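PDB 4FMV: glucuronoarabinoxylan endo-1,4-beta-xylanase from Clostridium papyrosolvens, which probably hydrolyses internal beta-1,4 linkages of xylan as a family 30 endoxylanase, this chain being the part of a longer protein that bears the (beta/alpha)8 barrel. Local coordinates for residues A123-M128 against Y136-Q141; M174-F179 against D187-D192. All blocks are in the same frame, centred on the assembly; numbering follows the deposited sequence.

Contact 1 of 2, residues A123-M128 against Y136-Q141; sequences AYVKYM and YAISVQ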
ATOM      1  N   ALA A 123      -7.526   0.344  22.303  1.00 12.80           N
ATOM      2  CA  ALA A 123      -8.662  -0.554  22.487  1.00 13.32           C
ATOM      3  C   ALA A 123      -8.988  -1.308  21.188  1.00 10.38           C
ATOM      4  O   ALA A 123      -9.445  -2.458  21.214  1.00 11.03           O
ATOM      5  CB  ALA A 123      -9.894   0.216  23.028  1.00  6.20           C
ATOM      6  N   TYR A 124      -8.756  -0.651  20.058  1.00  6.81           N
ATOM      7  CA  TYR A 124      -8.919  -1.286  18.751  1.00  8.75           C
ATOM      8  C   TYR A 124      -7.889  -2.387  18.563  1.00  9.60           C
ATOM      9  O   TYR A 124      -8.220  -3.504  18.179  1.00 10.60           O
ATOM     10  CB  TYR A 124      -8.791  -0.259  17.628  1.00  7.81           C
ATOM     11  CG  TYR A 124      -9.399  -0.723  16.318  1.00  8.41           C
ATOM     12  CD1 TYR A 124     -10.770  -0.634  16.102  1.00 10.77           C
ATOM     13  CD2 TYR A 124      -8.614  -1.251  15.303  1.00  8.46           C
ATOM     14  CE1 TYR A 124     -11.346  -1.044  14.903  1.00 11.33           C
ATOM     15  CE2 TYR A 124      -9.182  -1.686  14.100  1.00  9.84           C
ATOM     16  CZ  TYR A 124     -10.552  -1.567  13.902  1.00 10.69           C
ATOM     17  OH  TYR A 124     -11.145  -1.987  12.713  1.00  7.49           O
ATOM     18  N   VAL A 125      -6.636  -2.074  18.839  1.00  7.86           N
ATOM     19  CA  VAL A 125      -5.595  -3.090  18.831  1.00  8.06           C
ATOM     20  C   VAL A 125      -5.945  -4.291  19.729  1.00  7.36           C
ATOM     21  O   VAL A 125      -5.766  -5.435  19.334  1.00  7.94           O
ATOM     22  CB  VAL A 125      -4.269  -2.475  19.283  1.00 12.47           C
ATOM     23  CG1 VAL A 125      -3.149  -3.532  19.306  1.00 12.17           C
ATOM     24  CG2 VAL A 125      -3.916  -1.290  18.372  1.00  9.78           C
ATOM     25  N   LYS A 126      -6.434  -4.034  20.942  1.00  8.49           N
ATOM     26  CA  LYS A 126      -6.693  -5.127  21.874  1.00 10.47           C
ATOM     27  C   LYS A 126      -7.903  -5.956  21.437  1.00 12.68           C
ATOM     28  O   LYS A 126      -7.879  -7.183  21.509  1.00 13.46           O
ATOM     29  CB  LYS A 126      -6.832  -4.630  23.317  1.00 10.87           C
ATOM     30  CG  LYS A 126      -7.129  -5.743  24.344  1.00 14.21           C
ATOM     31  CD  LYS A 126      -7.395  -5.126  25.723  1.00 17.19           C
ATOM     32  CE  LYS A 126      -7.517  -6.178  26.851  1.00 15.81           C
ATOM     33  NZ  LYS A 126      -8.700  -7.061  26.703  1.00 14.19           N
ATOM     34  N   TYR A 127      -8.957  -5.301  20.964  1.00 12.13           N
ATOM     35  CA  TYR A 127     -10.101  -6.035  20.406  1.00 10.59           C
ATOM     36  C   TYR A 127      -9.656  -6.989  19.295  1.00 13.15           C
ATOM     37  O   TYR A 127     -10.052  -8.161  19.249  1.00 16.11           O
ATOM     38  CB  TYR A 127     -11.125  -5.045  19.848  1.00 10.65           C
ATOM     39  CG  TYR A 127     -12.236  -5.678  19.050  1.00 12.59           C
ATOM     40  CD1 TYR A 127     -13.135  -6.561  19.652  1.00 16.08           C
ATOM     41  CD2 TYR A 127     -12.408  -5.388  17.694  1.00 12.37           C
ATOM     42  CE1 TYR A 127     -14.177  -7.139  18.931  1.00 15.36           C
ATOM     43  CE2 TYR A 127     -13.453  -5.969  16.963  1.00 11.98           C
ATOM     44  CZ  TYR A 127     -14.329  -6.840  17.591  1.00 13.47           C
ATOM     45  OH  TYR A 127     -15.357  -7.430  16.881  1.00 13.14           O
ATOM     46  N   MET A 128      -8.830  -6.489  18.383  1.00 10.64           N
ATOM     47  CA  MET A 128      -8.301  -7.352  17.339  1.00 12.14           C
ATOM     48  C   MET A 128      -7.475  -8.506  17.932  1.00 14.35           C
ATOM     49  O   MET A 128      -7.635  -9.685  17.542  1.00 14.26           O
ATOM     50  CB  MET A 128      -7.474  -6.536  16.347  1.00  8.20           C
ATOM     51  CG  MET A 128      -8.308  -5.583  15.524  1.00  7.07           C
ATOM     52  SD  MET A 128      -9.317  -6.457  14.319  1.00 15.63           S
ATOM     53  CE  MET A 128     -10.559  -5.214  13.959  1.00 10.52           C
ATOM     54  N   TYR A 136      -0.815  -5.377  12.398  1.00 11.23           N
ATOM     55  CA  TYR A 136       0.567  -5.052  12.054  1.00 10.63           C
ATOM     56  C   TYR A 136       0.925  -3.634  12.488  1.00  9.78           C
ATOM     57  O   TYR A 136       2.004  -3.398  13.014  1.00  9.75           O
ATOM     58  CB  TYR A 136       0.828  -5.230  10.543  1.00 12.70           C
ATOM     59  CG  TYR A 136       2.298  -5.188  10.197  1.00 11.93           C
ATOM     60  CD1 TYR A 136       3.062  -6.340  10.227  1.00 10.91           C
ATOM     61  CD2 TYR A 136       2.929  -3.986   9.885  1.00 10.49           C
ATOM     62  CE1 TYR A 136       4.413  -6.317   9.937  1.00 14.65           C
ATOM     63  CE2 TYR A 136       4.277  -3.950   9.598  1.00 10.74           C
ATOM     64  CZ  TYR A 136       5.007  -5.118   9.622  1.00 13.83           C
ATOM     65  OH  TYR A 136       6.339  -5.087   9.341  1.00 15.48           O
ATOM     66  N   ALA A 137       0.024  -2.687  12.232  1.00  9.15           N
ATOM     67  CA  ALA A 137       0.251  -1.287  12.577  1.00  8.88           C
ATOM     68  C   ALA A 137      -1.087  -0.565  12.693  1.00 10.20           C
ATOM     69  O   ALA A 137      -2.104  -1.026  12.160  1.00  7.80           O
ATOM     70  CB  ALA A 137       1.121  -0.594  11.498  1.00  7.41           C
ATOM     71  N   ILE A 138      -1.081   0.572  13.382  1.00  8.65           N
ATOM     72  CA  ILE A 138      -2.264   1.402  13.487  1.00  7.92           C
ATOM     73  C   ILE A 138      -1.877   2.863  13.243  1.00  9.42           C
ATOM     74  O   ILE A 138      -0.829   3.303  13.719  1.00  7.29           O
ATOM     75  CB  ILE A 138      -2.960   1.212  14.858  1.00 10.35           C
ATOM     76  CG1 ILE A 138      -4.377   1.823  14.832  1.00  7.58           C
ATOM     77  CG2 ILE A 138      -2.079   1.770  16.010  1.00  6.68           C
ATOM     78  CD1 ILE A 138      -5.293   1.281  15.963  1.00 10.89           C
ATOM     79  N   SER A 139      -2.714   3.576  12.480  1.00 10.29           N
ATOM     80  CA  SER A 139      -2.420   4.923  12.006  1.00 12.75           C
ATOM     81  C   SER A 139      -3.060   5.964  12.913  1.00 12.56           C
ATOM     82  O   SER A 139      -4.152   5.745  13.429  1.00 11.72           O
ATOM     83  CB  SER A 139      -2.900   5.097  10.549  1.00 13.93           C
ATOM     84  OG  SER A 139      -2.617   6.389  10.009  1.00 12.40           O
ATOM     85  N   VAL A 140      -2.361   7.080  13.121  1.00 10.58           N
ATOM     86  CA  VAL A 140      -2.864   8.168  13.954  1.00 10.16           C
ATOM     87  C   VAL A 140      -4.048   8.851  13.258  1.00  8.68           C
ATOM     88  O   VAL A 140      -5.076   9.113  13.877  1.00 12.27           O
ATOM     89  CB  VAL A 140      -1.751   9.226  14.270  1.00  6.48           C
ATOM     90  CG1 VAL A 140      -2.311  10.417  15.081  1.00  4.56           C
ATOM     91  CG2 VAL A 140      -0.569   8.571  14.992  1.00  8.55           C
ATOM     92  N   GLN A 141      -3.883   9.215  11.993  1.00  7.82           N
ATOM     93  CA  GLN A 141      -4.971   9.860  11.270  1.00  7.67           C
ATOM     94  C   GLN A 141      -4.884   9.628   9.756  1.00 11.82           C
ATOM     95  O   GLN A 141      -3.808   9.793   9.162  1.00 12.62           O
ATOM     96  CB  GLN A 141      -4.910  11.391  11.557  1.00  5.98           C
ATOM     97  CG  GLN A 141      -5.917  12.247  10.721  1.00  6.84           C
ATOM     98  CD  GLN A 141      -7.376  12.044  11.117  1.00  9.20           C
ATOM     99  OE1 GLN A 141      -7.713  12.106  12.300  1.00  5.63           O
ATOM    100  NE2 GLN A 141      -8.263  11.812  10.114  1.00  7.22           N
TER

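Contact 2 of 2, residues M174-F179 against D187-D192; sequences MAPESF and DPILND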
ATOM      1  N   MET A 174       1.697   4.054  12.581  1.00  6.38           N
ATOM      2  CA  MET A 174       1.815   4.595  11.246  1.00  8.28           C
ATOM      3  C   MET A 174       1.444   6.069  11.277  1.00  9.53           C
ATOM      4  O   MET A 174       0.484   6.453  11.926  1.00  9.09           O
ATOM      5  CB  MET A 174       0.857   3.860  10.302  1.00 11.23           C
ATOM      6  CG  MET A 174       0.676   4.528   8.943  1.00 10.38           C
ATOM      7  SD  MET A 174      -0.471   3.584   7.869  1.00 10.58           S
ATOM      8  CE  MET A 174       0.510   2.124   7.484  1.00  5.54           C
ATOM      9  N   ALA A 175       2.196   6.893  10.560  1.00  9.38           N
ATOM     10  CA  ALA A 175       1.790   8.273  10.363  1.00 10.74           C
ATOM     11  C   ALA A 175       2.529   8.862   9.178  1.00  8.67           C
ATOM     12  O   ALA A 175       3.558   8.314   8.777  1.00 10.64           O
ATOM     13  CB  ALA A 175       2.171   9.057  11.608  1.00  8.33           C
ATOM     14  N   PRO A 176       2.158  10.083   8.773  1.00  9.98           N
ATOM     15  CA  PRO A 176       0.920  10.884   8.856  1.00 10.49           C
ATOM     16  C   PRO A 176      -0.218  10.543   7.885  1.00 11.34           C
ATOM     17  O   PRO A 176      -1.276  11.132   8.042  1.00 10.79           O
ATOM     18  CB  PRO A 176       1.428  12.324   8.705  1.00 12.17           C
ATOM     19  CG  PRO A 176       2.536  12.185   7.761  1.00  9.69           C
ATOM     20  CD  PRO A 176       3.224  10.864   8.113  1.00 10.25           C
ATOM     21  N   GLU A 177       0.043   9.759   6.832  1.00  9.84           N
ATOM     22  CA  GLU A 177      -0.926   9.535   5.753  1.00 10.64           C
ATOM     23  C   GLU A 177      -1.426  10.835   5.110  1.00 11.64           C
ATOM     24  O   GLU A 177      -2.629  11.047   4.965  1.00 10.28           O
ATOM     25  CB  GLU A 177      -2.112   8.688   6.219  1.00  6.19           C
ATOM     26  CG  GLU A 177      -1.754   7.231   6.624  1.00  6.97           C
ATOM     27  CD  GLU A 177      -2.959   6.324   6.512  1.00  8.24           C
ATOM     28  OE1 GLU A 177      -3.255   5.932   5.369  1.00  8.13           O
ATOM     29  OE2 GLU A 177      -3.625   6.036   7.547  1.00 11.29           O
ATOM     30  N   SER A 178      -0.493  11.700   4.737  1.00 10.29           N
ATOM     31  CA  SER A 178      -0.819  12.901   3.978  1.00  8.78           C
ATOM     32  C   SER A 178      -1.475  12.520   2.658  1.00  9.57           C
ATOM     33  O   SER A 178      -1.076  11.540   2.014  1.00  8.88           O
ATOM     34  CB  SER A 178       0.451  13.713   3.710  1.00  8.52           C
ATOM     35  OG  SER A 178       0.188  14.715   2.750  1.00 10.67           O
ATOM     36  N   PHE A 179      -2.479  13.299   2.243  1.00  7.87           N
ATOM     37  CA  PHE A 179      -3.259  12.947   1.061  1.00  7.01           C
ATOM     38  C   PHE A 179      -2.411  12.895  -0.203  1.00 11.19           C
ATOM     39  O   PHE A 179      -2.720  12.147  -1.119  1.00  9.77           O
ATOM     40  CB  PHE A 179      -4.441  13.915   0.882  1.00  8.34           C
ATOM     41  CG  PHE A 179      -4.056  15.277   0.331  1.00  9.79           C
ATOM     42  CD1 PHE A 179      -3.428  16.219   1.135  1.00 11.28           C
ATOM     43  CD2 PHE A 179      -4.371  15.622  -0.972  1.00 11.20           C
ATOM     44  CE1 PHE A 179      -3.081  17.487   0.638  1.00 13.38           C
ATOM     45  CE2 PHE A 179      -4.036  16.886  -1.491  1.00 10.24           C
ATOM     46  CZ  PHE A 179      -3.391  17.826  -0.677  1.00 13.40           C
ATOM     47  N   ASP A 187       7.884  15.764   8.023  1.00 12.45           N
ATOM     48  CA  ASP A 187       9.225  16.243   8.330  1.00 12.68           C
ATOM     49  C   ASP A 187       9.398  16.419   9.836  1.00 11.12           C
ATOM     50  O   ASP A 187      10.452  16.115  10.365  1.00  9.13           O
ATOM     51  CB  ASP A 187       9.551  17.569   7.611  1.00 15.37           C
ATOM     52  CG  ASP A 187       9.989  17.370   6.153  1.00 18.90           C
ATOM     53  OD1 ASP A 187      10.112  16.214   5.689  1.00 14.58           O
ATOM     54  OD2 ASP A 187      10.210  18.384   5.461  1.00 20.98           O
ATOM     55  N   PRO A 188       8.374  16.946  10.530  1.00 11.37           N
ATOM     56  CA  PRO A 188       8.659  17.166  11.955  1.00 12.44           C
ATOM     57  C   PRO A 188       8.894  15.857  12.720  1.00 12.01           C
ATOM     58  O   PRO A 188       9.695  15.830  13.659  1.00 12.11           O
ATOM     59  CB  PRO A 188       7.400  17.893  12.453  1.00 10.15           C
ATOM     60  CG  PRO A 188       6.931  18.658  11.249  1.00 11.28           C
ATOM     61  CD  PRO A 188       7.179  17.688  10.085  1.00 10.33           C
ATOM     62  N   ILE A 189       8.204  14.792  12.321  1.00 10.41           N
ATOM     63  CA  ILE A 189       8.385  13.474  12.931  1.00  9.33           C
ATOM     64  C   ILE A 189       9.815  12.983  12.686  1.00 13.60           C
ATOM     65  O   ILE A 189      10.514  12.555  13.617  1.00 14.51           O
ATOM     66  CB  ILE A 189       7.372  12.451  12.343  1.00  7.38           C
ATOM     67  CG1 ILE A 189       5.941  12.855  12.703  1.00  6.59           C
ATOM     68  CG2 ILE A 189       7.666  11.032  12.826  1.00  7.08           C
ATOM     69  CD1 ILE A 189       4.909  12.183  11.850  1.00  8.34           C
ATOM     70  N   LEU A 190      10.256  13.049  11.431  1.00 13.55           N
ATOM     71  CA  LEU A 190      11.589  12.551  11.084  1.00 13.74           C
ATOM     72  C   LEU A 190      12.708  13.356  11.763  1.00 15.29           C
ATOM     73  O   LEU A 190      13.759  12.798  12.097  1.00 14.16           O
ATOM     74  CB  LEU A 190      11.777  12.511   9.552  1.00 13.02           C
ATOM     75  CG  LEU A 190      10.723  11.671   8.811  1.00 13.03           C
ATOM     76  CD1 LEU A 190      10.928  11.697   7.286  1.00 13.33           C
ATOM     77  CD2 LEU A 190      10.749  10.242   9.330  1.00  9.87           C
ATOM     78  N   ASN A 191      12.480  14.650  11.991  1.00 14.42           N
ATOM     79  CA  ASN A 191      13.518  15.505  12.595  1.00 18.11           C
ATOM     80  C   ASN A 191      13.506  15.508  14.116  1.00 17.62           C
ATOM     81  O   ASN A 191      14.308  16.203  14.758  1.00 16.72           O
ATOM     82  CB  ASN A 191      13.387  16.951  12.117  1.00 19.64           C
ATOM     83  CG  ASN A 191      13.730  17.110  10.665  1.00 19.70           C
ATOM     84  OD1 ASN A 191      14.669  16.476  10.161  1.00 18.54           O
ATOM     85  ND2 ASN A 191      12.963  17.954   9.968  1.00 17.99           N
ATOM     86  N   ASP A 192      12.573  14.772  14.706  1.00 13.13           N
ATOM     87  CA  ASP A 192      12.534  14.708  16.155  1.00 13.30           C
ATOM     88  C   ASP A 192      12.869  13.292  16.543  1.00 13.85           C
ATOM     89  O   ASP A 192      12.217  12.350  16.088  1.00 13.78           O
ATOM     90  CB  ASP A 192      11.164  15.109  16.704  1.00 12.36           C
ATOM     91  CG  ASP A 192      11.119  15.087  18.235  1.00 14.47           C
ATOM     92  OD1 ASP A 192      11.453  16.111  18.852  1.00 16.92           O
ATOM     93  OD2 ASP A 192      10.755  14.043  18.821  1.00 14.54           O
TER

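Contact 1 of 2, residues A123-M128 against Y136-Q141
Tyr124 brings the one flat group to this contact, and Ile138 CD1 approaches its ring obliquely, on the CD2 side of the ring: Tyr124 CD2 and Ile138 CD1 are 4.2 Å apart. The indole of Trp66 meets the same phenol edge-to-face, and Glu69 and Ala85 also touch the tyrosine, so the side chain of Tyr124, on helix 114-130, also packs on helix 67-78 and strand 82-86.

The contact illustrates how a barrel helix seats on the strand that follows it. Ile138 points from strand 137-139 toward the helix, and its outstretched chain, with CG1 anti to the backbone N (chi1 -166°), delivers the terminal methyl between two successive helical residues. Val125 CG2 receives it at 3.8 Å from Ile138 CD1, while Tyr124 CB lies 4.2 Å from the same methyl. With CG1 of Val125 anti to the backbone N (chi1 179°), CG2 lies beside that N and anti to the carbonyl carbon, and it is this methyl that faces the isoleucine. Ile50 packs against Ile138 as well.

No hydrogen bond crosses between the segments. The backbone of Ile138 is bonded instead to Arg172 of strand 172-178, the next strand of the barrel. A single isoleucine methyl against a valine branch and the tyrosine CB thus makes a buried, apolar joint that rests on shape and exclusion of water and has no directional bond between the two segments.

Contact 2 of 2, residues M174-F179 against D187-D192
Ile189 meets Ala175 and Pro176 in a small, purely apolar helix-on-strand contact on the outer wall of the barrel, where helix 183-190 lies over strand 172-178. The backbones keep their distance, the closest pair of CA atoms being those of Ala175 and Ile189 at 8.8 Å, and one side chain spans the gap. Ile189 CD1 does all the touching: it stands 4.2 Å from Ala175 CB and 4.3 Å from Pro176 CD, so the methyl comes end-on to two consecutive strand residues. The isoleucine reaches this far because its CG1 branch is anti to the carbonyl carbon (chi1 -64°) and then runs on extended to CD1 (chi2 163°).

The strand side is shaped by a cis peptide bond between Ala175 and Pro176. Both residues face the helix, and the methyl of Ala175 and the ring carbon CD of Pro176 meet the same isoleucine methyl. Met158 of helix 155-164 touches both Ala175 and Ile189, and Met199 also packs on Ile189, which extends the apolar layer beyond the two segments.

Polar chemistry is kept to the surroundings. Glu177, which follows Pro176, is held by Arg47, Ser86, His205 and Thr231, a set drawn from four other strands of the barrel. At the other end, Asp192 caps the following helix through OD2, which accepts a bond from Ala195 N, and its OD1 forms a salt bridge with Lys163.

Between the segments themselves there is neither a hydrogen bond nor a salt bridge. The two segments meet only through van der Waals packing of buried carbon, the isoleucine spanning the gap between them, and directional bonding is left to the residues around it.

How the contacts relate
From the N terminus the chain enters contact 1 on helix 114-130, turns through a short connection, and closes that contact on strand 137-139. Only later does contact 2 open, on strand 172-178, to close after another short connection on helix 183-190. The two therefore stand in series, neither nested nor crossed, helix before strand in the first, strand before helix in the second. Their centres are 18 Å apart, yet the two strands are parallel neighbours in the barrel. Ile138 O and Met174 N lie 2.9 Å apart in a probable backbone hydrogen bond, and Ser139 probably bonds to Glu177, so two consecutive barrel strands join the helices packed outside them.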